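Local structure of probable branched-chain amino acid ABC transporter, amino acid binding protein (Thermus thermophilus, 3LKB) at residues A[264-272]-A[282-291]. The protein probably serves as the substrate-binding component of a branched-chain amino acid ABC transporter and holds a bound valine in its crystal structure. The protein carries 2 engineered substitutions. Residues are numbered along the deposited sequence; the frame is centred on the assembly and turned at random.
Sequences GIRLQKEIG and IESVNYTNGM
Ser284 OG caps helix 285-291 by accepting from Asn286 N at 3.3 Å, and the same oxygen is hydrogen-bonded to Asp237; against this turn lies the amide of Gln268 from helix 264-272. Gln268 CD is 3.2 Å from Thr288 OG1 and 3.6 Å from Ile282 O. Beyond CG the Gln268 chain runs extended, and it enters as a knob among Ile282, Tyr287, Thr288 and Met291, crossing Thr288 at about a right angle. Its amide plane stands 73° from the Tyr287 ring. That ring turns an edge to the backbone of helix 264-272: CE2 comes 3.7 Å from Gln268 O, near the ring plane, and Tyr287 OH is hydrogen-bonded to Asp33 of helix 21-41. Met291, with CG anti to the backbone N (chi1 -167°), lays SD 3.6 Å from Gln268 CA. Ile271 CG2 packs against the Met291 methyl, CE, and touches Trp37 of helix 21-41 as well, while Ile265 CD1 meets Thr288 CG2 at 3.9 Å. Helix 263-274 thus packs on the start of helix 285-308 within the periplasmic binding protein fold, the segment axes 10.6 Å apart at 100°. Bound valine lies about 12 Å from the Ser284 side chain, and the pocket residue Tyr232 touches Asn286, which places this packing next to the pocket wall. A buried amide beside a hydroxyl and a carbonyl oxygen, within mostly apolar packing, suggests that polar groups as well as shape set how the helices meet.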
ATOM      1  N   GLY A 264     -20.471  -2.995 -16.639  1.00 16.08           N
ATOM      2  CA  GLY A 264     -19.423  -2.212 -16.005  1.00 14.19           C
ATOM      3  C   GLY A 264     -18.557  -3.112 -15.179  1.00 13.32           C
ATOM      4  O   GLY A 264     -17.335  -3.068 -15.301  1.00 12.95           O
ATOM      5  N   ILE A 265     -19.193  -3.948 -14.347  1.00 13.44           N
ATOM      6  CA  ILE A 265     -18.480  -5.009 -13.613  1.00 13.60           C
ATOM      7  C   ILE A 265     -17.681  -5.899 -14.580  1.00 13.76           C
ATOM      8  O   ILE A 265     -16.527  -6.216 -14.332  1.00 13.99           O
ATOM      9  CB  ILE A 265     -19.402  -5.872 -12.730  1.00 13.61           C
ATOM     10  CG1 ILE A 265     -20.202  -5.000 -11.758  1.00 13.78           C
ATOM     11  CG2 ILE A 265     -18.586  -6.878 -11.971  1.00 12.91           C
ATOM     12  CD1 ILE A 265     -19.346  -4.124 -10.795  1.00 12.72           C
ATOM     13  N   ARG A 266     -18.290  -6.259 -15.698  1.00 13.52           N
ATOM     14  CA  ARG A 266     -17.603  -7.042 -16.718  1.00 14.10           C
ATOM     15  C   ARG A 266     -16.337  -6.311 -17.196  1.00 13.33           C
ATOM     16  O   ARG A 266     -15.254  -6.888 -17.245  1.00 12.85           O
ATOM     17  CB  ARG A 266     -18.585  -7.294 -17.880  1.00 15.08           C
ATOM     18  CG  ARG A 266     -18.704  -8.744 -18.362  1.00 16.74           C
ATOM     19  CD  ARG A 266     -20.132  -9.227 -18.521  1.00 17.24           C
ATOM     20  NE  ARG A 266     -20.972  -8.433 -19.439  1.00 17.50           N
ATOM     21  CZ  ARG A 266     -22.267  -8.203 -19.201  1.00 16.19           C
ATOM     22  NH1 ARG A 266     -22.818  -8.694 -18.100  1.00 16.95           N
ATOM     23  NH2 ARG A 266     -23.014  -7.484 -20.022  1.00 15.84           N
ATOM     24  N   LEU A 267     -16.482  -5.023 -17.494  1.00 12.82           N
ATOM     25  CA  LEU A 267     -15.370  -4.188 -17.942  1.00 12.91           C
ATOM     26  C   LEU A 267     -14.267  -4.047 -16.891  1.00 13.09           C
ATOM     27  O   LEU A 267     -13.076  -4.120 -17.211  1.00 13.17           O
ATOM     28  CB  LEU A 267     -15.892  -2.806 -18.376  1.00 12.63           C
ATOM     29  CG  LEU A 267     -14.854  -1.848 -18.956  1.00 14.86           C
ATOM     30  CD1 LEU A 267     -14.440  -2.450 -20.295  1.00 12.94           C
ATOM     31  CD2 LEU A 267     -15.389  -0.381 -19.111  1.00 13.94           C
ATOM     32  N   GLN A 268     -14.650  -3.838 -15.632  1.00 13.02           N
ATOM     33  CA  GLN A 268     -13.651  -3.767 -14.567  1.00 13.09           C
ATOM     34  C   GLN A 268     -12.749  -5.013 -14.597  1.00 12.94           C
ATOM     35  O   GLN A 268     -11.523  -4.878 -14.521  1.00 12.57           O
ATOM     36  CB  GLN A 268     -14.349  -3.509 -13.204  1.00 14.08           C
ATOM     37  CG  GLN A 268     -13.965  -4.390 -12.011  1.00 14.25           C
ATOM     38  CD  GLN A 268     -14.569  -3.912 -10.692  1.00 17.74           C
ATOM     39  OE1 GLN A 268     -14.169  -4.364  -9.616  1.00 20.50           O
ATOM     40  NE2 GLN A 268     -15.536  -3.014 -10.765  1.00 16.61           N
ATOM     41  N   LYS A 269     -13.368  -6.191 -14.760  1.00 12.33           N
ATOM     42  CA  LYS A 269     -12.703  -7.495 -14.814  1.00 13.39           C
ATOM     43  C   LYS A 269     -11.753  -7.596 -16.008  1.00 13.90           C
ATOM     44  O   LYS A 269     -10.552  -7.902 -15.864  1.00 14.49           O
ATOM     45  CB  LYS A 269     -13.759  -8.614 -14.900  1.00 13.53           C
ATOM     46  CG  LYS A 269     -14.189  -9.322 -13.593  1.00 12.85           C
ATOM     47  CD  LYS A 269     -14.223  -8.402 -12.400  1.00 19.07           C
ATOM     48  CE  LYS A 269     -15.491  -8.593 -11.512  1.00 24.20           C
ATOM     49  NZ  LYS A 269     -16.245  -9.928 -11.588  1.00 25.12           N
ATOM     50  N   GLU A 270     -12.285  -7.255 -17.175  1.00 14.02           N
ATOM     51  CA  GLU A 270     -11.540  -7.221 -18.411  1.00 14.53           C
ATOM     52  C   GLU A 270     -10.332  -6.289 -18.308  1.00 14.20           C
ATOM     53  O   GLU A 270      -9.209  -6.686 -18.640  1.00 13.46           O
ATOM     54  CB  GLU A 270     -12.455  -6.796 -19.575  1.00 14.87           C
ATOM     55  CG  GLU A 270     -11.701  -6.548 -20.899  1.00 19.22           C
ATOM     56  CD  GLU A 270     -12.588  -6.180 -22.136  1.00 25.03           C
ATOM     57  OE1 GLU A 270     -13.835  -6.013 -22.052  1.00 25.99           O
ATOM     58  OE2 GLU A 270     -11.984  -6.034 -23.230  1.00 29.66           O
ATOM     59  N   ILE A 271     -10.558  -5.069 -17.832  1.00 13.77           N
ATOM     60  CA  ILE A 271      -9.467  -4.105 -17.700  1.00 14.64           C
ATOM     61  C   ILE A 271      -8.457  -4.585 -16.653  1.00 15.32           C
ATOM     62  O   ILE A 271      -7.231  -4.566 -16.846  1.00 14.62           O
ATOM     63  CB  ILE A 271     -10.025  -2.695 -17.394  1.00 14.81           C
ATOM     64  CG1 ILE A 271     -10.718  -2.114 -18.652  1.00 12.56           C
ATOM     65  CG2 ILE A 271      -8.942  -1.783 -16.868  1.00 15.33           C
ATOM     66  CD1 ILE A 271     -11.401  -0.747 -18.414  1.00  9.49           C
ATOM     67  N   GLY A 272      -8.980  -5.076 -15.543  1.00 16.85           N
ATOM     68  CA  GLY A 272      -8.090  -5.578 -14.511  1.00 18.91           C
ATOM     69  C   GLY A 272      -7.178  -6.685 -15.005  1.00 19.90           C
ATOM     70  O   GLY A 272      -6.011  -6.684 -14.699  1.00 20.27           O
ATOM     71  N   ILE A 282      -8.833  -6.617  -8.573  1.00 18.84           N
ATOM     72  CA  ILE A 282      -9.875  -6.793  -9.571  1.00 19.49           C
ATOM     73  C   ILE A 282     -11.243  -6.838  -8.859  1.00 19.73           C
ATOM     74  O   ILE A 282     -12.208  -6.222  -9.321  1.00 20.15           O
ATOM     75  CB  ILE A 282      -9.739  -8.130 -10.382  1.00 20.38           C
ATOM     76  CG1 ILE A 282      -8.500  -8.209 -11.320  1.00 22.25           C
ATOM     77  CG2 ILE A 282     -11.017  -8.443 -11.130  1.00 19.35           C
ATOM     78  CD1 ILE A 282      -8.028  -6.921 -11.812  1.00 28.89           C
ATOM     79  N   GLU A 283     -11.322  -7.528  -7.726  1.00 19.04           N
ATOM     80  CA  GLU A 283     -12.616  -7.690  -7.076  1.00 18.95           C
ATOM     81  C   GLU A 283     -12.992  -6.648  -6.026  1.00 17.28           C
ATOM     82  O   GLU A 283     -14.076  -6.713  -5.454  1.00 16.82           O
ATOM     83  CB  GLU A 283     -12.794  -9.109  -6.532  1.00 19.87           C
ATOM     84  CG  GLU A 283     -11.773  -9.563  -5.555  1.00 25.06           C
ATOM     85  CD  GLU A 283     -11.861 -11.088  -5.240  1.00 34.19           C
ATOM     86  OE1 GLU A 283     -11.343 -11.487  -4.153  1.00 33.86           O
ATOM     87  OE2 GLU A 283     -12.431 -11.867  -6.080  1.00 35.21           O
ATOM     88  N   SER A 284     -12.092  -5.709  -5.747  1.00 14.73           N
ATOM     89  CA  SER A 284     -12.378  -4.751  -4.722  1.00 12.95           C
ATOM     90  C   SER A 284     -13.495  -3.826  -5.159  1.00 11.44           C
ATOM     91  O   SER A 284     -13.530  -3.395  -6.305  1.00 11.37           O
ATOM     92  CB  SER A 284     -11.135  -3.942  -4.439  1.00 13.77           C
ATOM     93  OG  SER A 284     -11.329  -3.139  -3.295  1.00 13.85           O
ATOM     94  N   VAL A 285     -14.406  -3.506  -4.254  1.00  9.43           N
ATOM     95  CA  VAL A 285     -15.422  -2.519  -4.550  1.00  8.42           C
ATOM     96  C   VAL A 285     -14.776  -1.152  -4.769  1.00  9.11           C
ATOM     97  O   VAL A 285     -15.318  -0.318  -5.478  1.00  8.91           O
ATOM     98  CB  VAL A 285     -16.497  -2.446  -3.459  1.00  9.03           C
ATOM     99  CG1 VAL A 285     -15.987  -1.649  -2.219  1.00  5.97           C
ATOM    100  CG2 VAL A 285     -17.829  -1.859  -4.028  1.00  7.82           C
ATOM    101  N   ASN A 286     -13.573  -0.946  -4.232  1.00  9.42           N
ATOM    102  CA  ASN A 286     -12.873   0.340  -4.466  1.00  9.60           C
ATOM    103  C   ASN A 286     -12.182   0.520  -5.829  1.00  8.65           C
ATOM    104  O   ASN A 286     -12.050   1.629  -6.356  1.00  8.83           O
ATOM    105  CB  ASN A 286     -12.055   0.703  -3.239  1.00  8.98           C
ATOM    106  CG  ASN A 286     -12.975   0.933  -2.046  1.00 10.79           C
ATOM    107  OD1 ASN A 286     -13.946   1.694  -2.157  1.00 12.55           O
ATOM    108  ND2 ASN A 286     -12.759   0.225  -0.965  1.00  9.56           N
ATOM    109  N   TYR A 287     -11.811  -0.593  -6.426  1.00  8.09           N
ATOM    110  CA  TYR A 287     -11.445  -0.620  -7.827  1.00  7.36           C
ATOM    111  C   TYR A 287     -12.675  -0.258  -8.653  1.00  7.05           C
ATOM    112  O   TYR A 287     -12.605   0.565  -9.531  1.00  8.40           O
ATOM    113  CB  TYR A 287     -10.893  -2.013  -8.147  1.00  8.05           C
ATOM    114  CG  TYR A 287     -10.177  -2.131  -9.454  1.00  8.23           C
ATOM    115  CD1 TYR A 287      -8.952  -1.526  -9.629  1.00 10.29           C
ATOM    116  CD2 TYR A 287     -10.752  -2.820 -10.531  1.00 12.01           C
ATOM    117  CE1 TYR A 287      -8.280  -1.608 -10.812  1.00 14.03           C
ATOM    118  CE2 TYR A 287     -10.077  -2.920 -11.772  1.00 13.44           C
ATOM    119  CZ  TYR A 287      -8.836  -2.291 -11.891  1.00 14.91           C
ATOM    120  OH  TYR A 287      -8.110  -2.335 -13.048  1.00 14.49           O
ATOM    121  N   THR A 288     -13.841  -0.776  -8.311  1.00  7.49           N
ATOM    122  CA  THR A 288     -15.085  -0.317  -8.955  1.00  7.66           C
ATOM    123  C   THR A 288     -15.307   1.195  -8.749  1.00  8.01           C
ATOM    124  O   THR A 288     -15.677   1.910  -9.676  1.00  8.84           O
ATOM    125  CB  THR A 288     -16.329  -1.068  -8.398  1.00  8.11           C
ATOM    126  OG1 THR A 288     -16.021  -2.449  -8.232  1.00  7.59           O
ATOM    127  CG2 THR A 288     -17.543  -0.933  -9.329  1.00  6.89           C
ATOM    128  N   ASN A 289     -15.075   1.661  -7.521  1.00  7.97           N
ATOM    129  CA  ASN A 289     -15.259   3.054  -7.102  1.00  6.91           C
ATOM    130  C   ASN A 289     -14.371   4.026  -7.886  1.00  6.52           C
ATOM    131  O   ASN A 289     -14.855   4.999  -8.455  1.00  7.04           O
ATOM    132  CB  ASN A 289     -14.968   3.101  -5.602  1.00  7.11           C
ATOM    133  CG  ASN A 289     -15.371   4.400  -4.940  1.00 10.17           C
ATOM    134  OD1 ASN A 289     -15.909   5.323  -5.578  1.00 12.23           O
ATOM    135  ND2 ASN A 289     -15.090   4.493  -3.625  1.00 10.46           N
ATOM    136  N   GLY A 290     -13.076   3.744  -7.951  1.00  6.36           N
ATOM    137  CA  GLY A 290     -12.161   4.512  -8.819  1.00  6.85           C
ATOM    138  C   GLY A 290     -12.509   4.485 -10.300  1.00  6.22           C
ATOM    139  O   GLY A 290     -12.345   5.477 -11.014  1.00  6.53           O
ATOM    140  N   MET A 291     -12.996   3.351 -10.764  1.00  6.39           N
ATOM    141  CA  MET A 291     -13.300   3.218 -12.180  1.00  7.29           C
ATOM    142  C   MET A 291     -14.523   4.099 -12.493  1.00  7.62           C
ATOM    143  O   MET A 291     -14.596   4.752 -13.547  1.00  7.23           O
ATOM    144  CB  MET A 291     -13.523   1.743 -12.569  1.00  6.22           C
ATOM    145  CG  MET A 291     -13.539   1.540 -14.071  1.00  7.94           C
ATOM    146  SD  MET A 291     -13.327  -0.179 -14.616  1.00  2.00           S
ATOM    147  CE  MET A 291     -11.625  -0.244 -14.072  1.00  2.00           C
TER